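Local coordinates for protein BugD (Bordetella pertussis Tohama I, PDB 2F5X) that binds aspartic acid in its ligand pocket and probably serves as a periplasmic solute receptor for a tripartite tricarboxylate transporter, at residues K257-G262 / N282-E287; N124-L129 / D221-D226. All coordinates share one frame; numbering follows the deposited sequence.

Interaction 1. Residues K257-G262 / N282-E287; sequences KSLQAG and NEANPE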
# COMPACT_ATOMS: atom_id res chain seq x y z
N LYS A 257 6.27 -5.91 20.98
CA LYS A 257 5.87 -5.00 22.05
C LYS A 257 5.95 -3.54 21.61
O LYS A 257 5.07 -2.74 21.94
CB LYS A 257 6.75 -5.21 23.28
CG LYS A 257 6.36 -6.44 24.06
CD LYS A 257 7.46 -6.83 25.04
CE LYS A 257 7.38 -5.99 26.29
NZ LYS A 257 8.32 -6.53 27.31
N SER A 258 7.00 -3.22 20.86
CA SER A 258 7.22 -1.86 20.38
C SER A 258 6.20 -1.47 19.32
O SER A 258 5.68 -0.36 19.33
CB SER A 258 8.64 -1.70 19.83
OG SER A 258 9.60 -2.02 20.82
N LEU A 259 5.90 -2.40 18.41
CA LEU A 259 4.86 -2.18 17.42
C LEU A 259 3.50 -1.94 18.09
O LEU A 259 2.79 -1.00 17.74
CB LEU A 259 4.77 -3.35 16.42
CG LEU A 259 3.63 -3.27 15.39
CD1 LEU A 259 3.73 -2.03 14.48
CD2 LEU A 259 3.54 -4.54 14.57
N GLN A 260 3.17 -2.77 19.08
CA GLN A 260 1.88 -2.62 19.76
C GLN A 260 1.78 -1.25 20.43
O GLN A 260 0.74 -0.59 20.36
CB GLN A 260 1.68 -3.74 20.77
CG GLN A 260 1.31 -5.04 20.08
CD GLN A 260 1.15 -6.20 21.02
OE1 GLN A 260 1.08 -6.03 22.25
NE2 GLN A 260 1.07 -7.40 20.46
N ALA A 261 2.87 -0.82 21.05
CA ALA A 261 2.88 0.49 21.70
C ALA A 261 2.79 1.61 20.67
O ALA A 261 2.09 2.59 20.88
CB ALA A 261 4.13 0.63 22.55
N GLY A 262 3.50 1.44 19.56
CA GLY A 262 3.45 2.40 18.47
C GLY A 262 2.05 2.59 17.89
O GLY A 262 1.65 3.71 17.56
N ASN A 282 -5.12 -4.09 17.64
CA ASN A 282 -5.19 -5.36 18.34
C ASN A 282 -4.74 -6.55 17.49
O ASN A 282 -4.90 -7.71 17.89
CB ASN A 282 -6.61 -5.60 18.87
CG ASN A 282 -6.65 -6.69 19.93
OD1 ASN A 282 -5.82 -6.71 20.83
ND2 ASN A 282 -7.60 -7.61 19.80
N GLU A 283 -4.17 -6.25 16.33
CA GLU A 283 -3.69 -7.28 15.41
C GLU A 283 -2.19 -7.17 15.14
O GLU A 283 -1.69 -7.74 14.17
CB GLU A 283 -4.49 -7.22 14.10
CG GLU A 283 -5.96 -7.58 14.27
CD GLU A 283 -6.79 -6.40 14.71
OE1 GLU A 283 -6.48 -5.27 14.30
OE2 GLU A 283 -7.76 -6.61 15.49
N ALA A 284 -1.49 -6.47 16.03
CA ALA A 284 -0.04 -6.33 15.93
C ALA A 284 0.66 -7.50 16.64
O ALA A 284 1.34 -7.33 17.65
CB ALA A 284 0.41 -4.97 16.50
N ASN A 285 0.46 -8.69 16.10
CA ASN A 285 1.11 -9.89 16.61
C ASN A 285 1.45 -10.80 15.44
O ASN A 285 0.82 -10.69 14.37
CB ASN A 285 0.26 -10.61 17.66
CG ASN A 285 -1.10 -11.02 17.14
OD1 ASN A 285 -1.22 -11.98 16.39
ND2 ASN A 285 -2.14 -10.30 17.56
N PRO A 286 2.47 -11.66 15.60
CA PRO A 286 2.93 -12.51 14.49
C PRO A 286 1.84 -13.38 13.89
O PRO A 286 1.77 -13.52 12.67
CB PRO A 286 4.01 -13.37 15.16
CG PRO A 286 4.57 -12.43 16.19
CD PRO A 286 3.32 -11.84 16.80
N GLU A 287 0.99 -13.96 14.74
CA GLU A 287 -0.05 -14.86 14.26
C GLU A 287 -1.07 -14.18 13.35
O GLU A 287 -1.50 -14.76 12.34
CB GLU A 287 -0.75 -15.53 15.45
CG GLU A 287 0.18 -16.44 16.25
CD GLU A 287 0.93 -15.75 17.39
OE1 GLU A 287 0.86 -14.50 17.56
OE2 GLU A 287 1.61 -16.48 18.15
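The methyl of A284 points at helix 249-263 and touches L259 and Q260, neighbours along the helix. On the tight side, L259 CD2 lies 3.7 Å from A284 CB. The leucine reaches it because its CG stands anti to the backbone N (chi1 175°), and the same side chain also rests on I105 and V108 of the strand 102-117, while L263 of the helix covers A284 as well. Q260 closes the methyl from the more open flank, where its aliphatic CG is 3.7 Å from A284 CB. In this receptor, which has the periplasmic-binding-protein fold, helix 249-263 lies against the connection that leads from strand 278-279 into the long helix 286-306. Here that connection bends in an inverse gamma turn centred on A284. Toward solvent the packing thins, and a single polar bond takes over. The extended Q260 chain carries NE2 to A284 O at 2.8 Å, with a nearly straight N-H...O angle of 169°. The oxygen lies in the plane of the glutamine amide, yet the donor stands 40° above the carbonyl plane rather than on a lone pair. Beyond it N285 is only grazed, Q260 NE2 being 4.3 Å from N285 CB; N285 instead turns OD1 to A288 N as the N-cap of helix 286-306.

Interaction 2. Residues N124-L129 / D221-D226; sequences NNIKEL and DLPTMD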
# COMPACT_ATOMS: atom_id res chain seq x y z
N ASN A 124 -16.47 14.54 -14.39
CA ASN A 124 -16.66 15.09 -13.06
C ASN A 124 -17.20 14.10 -12.04
O ASN A 124 -17.27 14.43 -10.86
CB ASN A 124 -17.56 16.33 -13.12
CG ASN A 124 -16.85 17.51 -13.74
OD1 ASN A 124 -15.63 17.61 -13.66
ND2 ASN A 124 -17.60 18.42 -14.35
N ASN A 125 -17.56 12.90 -12.48
CA ASN A 125 -18.07 11.87 -11.57
C ASN A 125 -17.74 10.47 -12.08
O ASN A 125 -17.26 10.32 -13.21
CB ASN A 125 -19.58 12.06 -11.31
CG ASN A 125 -20.43 11.87 -12.56
OD1 ASN A 125 -20.32 10.86 -13.24
ND2 ASN A 125 -21.30 12.83 -12.85
N ILE A 126 -17.95 9.46 -11.23
CA ILE A 126 -17.53 8.09 -11.58
C ILE A 126 -18.28 7.52 -12.80
O ILE A 126 -17.67 6.81 -13.60
CB ILE A 126 -17.60 7.15 -10.34
CG1 ILE A 126 -17.03 5.75 -10.65
CG2 ILE A 126 -19.03 7.04 -9.77
CD1 ILE A 126 -15.56 5.71 -11.09
N LYS A 127 -19.56 7.84 -12.95
CA LYS A 127 -20.32 7.40 -14.13
C LYS A 127 -19.69 7.99 -15.40
O LYS A 127 -19.42 7.26 -16.36
CB LYS A 127 -21.79 7.81 -14.03
CG LYS A 127 -22.61 7.35 -15.23
CD LYS A 127 -24.07 7.74 -15.09
CE LYS A 127 -24.88 7.17 -16.25
NZ LYS A 127 -24.74 8.02 -17.47
N GLU A 128 -19.43 9.29 -15.37
CA GLU A 128 -18.81 9.97 -16.50
C GLU A 128 -17.39 9.51 -16.73
O GLU A 128 -16.94 9.47 -17.87
CB GLU A 128 -18.82 11.47 -16.33
CG GLU A 128 -20.21 12.06 -16.41
CD GLU A 128 -20.30 13.38 -15.70
OE1 GLU A 128 -19.27 13.89 -15.21
OE2 GLU A 128 -21.42 13.92 -15.65
N LEU A 129 -16.68 9.18 -15.65
CA LEU A 129 -15.33 8.65 -15.79
C LEU A 129 -15.31 7.36 -16.59
O LEU A 129 -14.50 7.21 -17.52
CB LEU A 129 -14.65 8.43 -14.42
CG LEU A 129 -13.27 7.77 -14.48
CD1 LEU A 129 -12.23 8.71 -15.09
CD2 LEU A 129 -12.80 7.30 -13.11
N ASP A 221 -17.89 12.67 0.37
CA ASP A 221 -18.58 12.88 -0.90
C ASP A 221 -18.17 11.92 -2.00
O ASP A 221 -18.71 11.97 -3.10
CB ASP A 221 -18.41 14.33 -1.38
CG ASP A 221 -19.10 15.33 -0.46
OD1 ASP A 221 -20.11 14.96 0.18
OD2 ASP A 221 -18.70 16.51 -0.32
N LEU A 222 -17.23 11.02 -1.71
CA LEU A 222 -16.81 10.05 -2.73
C LEU A 222 -17.57 8.75 -2.55
O LEU A 222 -17.51 8.13 -1.48
CB LEU A 222 -15.30 9.81 -2.67
CG LEU A 222 -14.37 11.02 -2.84
CD1 LEU A 222 -12.91 10.57 -2.78
CD2 LEU A 222 -14.65 11.81 -4.12
N PRO A 223 -18.26 8.30 -3.61
CA PRO A 223 -18.98 7.03 -3.54
C PRO A 223 -18.00 5.88 -3.52
O PRO A 223 -16.88 5.99 -4.05
CB PRO A 223 -19.80 7.02 -4.84
CG PRO A 223 -18.98 7.84 -5.80
CD PRO A 223 -18.39 8.95 -4.93
N THR A 224 -18.41 4.77 -2.92
CA THR A 224 -17.65 3.54 -3.09
C THR A 224 -17.83 3.02 -4.50
O THR A 224 -18.84 3.31 -5.17
CB THR A 224 -18.07 2.45 -2.10
OG1 THR A 224 -19.40 2.02 -2.39
CG2 THR A 224 -18.14 2.99 -0.67
N MSE A 225 -16.87 2.23 -4.96
CA MSE A 225 -17.02 1.56 -6.24
C MSE A 225 -18.20 0.58 -6.16
O MSE A 225 -18.96 0.42 -7.11
CB MSE A 225 -15.72 0.85 -6.63
CG MSE A 225 -14.60 1.80 -7.01
SE MSE A 225 -14.99 2.72 -8.69
CE MSE A 225 -14.49 1.31 -9.94
N ASP A 226 -18.36 -0.05 -5.00
CA ASP A 226 -19.45 -1.00 -4.76
C ASP A 226 -20.83 -0.35 -5.00
O ASP A 226 -21.68 -0.92 -5.69
CB ASP A 226 -19.34 -1.59 -3.35
CG ASP A 226 -20.42 -2.60 -3.04
OD1 ASP A 226 -20.44 -3.69 -3.65
OD2 ASP A 226 -21.29 -2.39 -2.17
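Two torsions set I126 against the loop: chi1 of -174° holds CG1 anti to the backbone N and leaves CG2 between N and the carbonyl carbon, while chi2 of 60° bends CD1 back from the extended position, toward the selenium of M225. The residue thus presents two separate prongs, CG2 for P223 and CG1 with CD1 for M225, a selenomethionine in this crystal. The setting is the first turn of helix 126-136, in the periplasmic-binding-protein fold, meeting the irregular connection between strands 206-210 and 236-244. How a capped helix start can offer an apolar face to a loop is well illustrated here. N125 occupies the N-cap, and its OD1 receives the backbone N of E128 at 2.8 Å; the E128 carboxylate accepts the backbone N of N124, one residue before the N-cap, through OE1 at 3.0 Å. These polar links tie the turn together, leaving the interface itself to carbon and selenium. At P223 the fit is light: the ring and I126 slide past one another in opposite directions, and CG2 of I126 comes 4.1 Å from CG of P223. S228 touches both residues and so extends this patch along the loop. M225 approaches differently. Its chain is bent at chi2 and chi3, and it crosses I126 at about a right angle. Backbone hydrogen bonds join P223 and M225 with V210 of strand 206-210, and M225 also packs on A209 of that strand and on Y230. At the inner end of the contact the selenium lies against the CG1-CD1 end of I126, with SE of M225 3.9 Å from CD1 and 4.1 Å from CG1 of I126.

From the N terminus, the chain runs through several strands and helices, among them strand 102-117, before the start of helix 126-136 opens interaction 2, which closes when, 92 residues later, the loop after strand 206-210 comes back to it. The polypeptide then runs through strand 236-244 into helix 249-263, where interaction 1 opens; it closes after a much shorter excursion of about 20 residues, through helix 266-274 and strand 278-279, at the start of helix 286-306. The two loops follow one another in series, neither nesting nor crossing. Their centres lie 36 Å apart and their nearest atoms about 21 Å, so they lie in separate outer parts of the chain, each at the start of a helix.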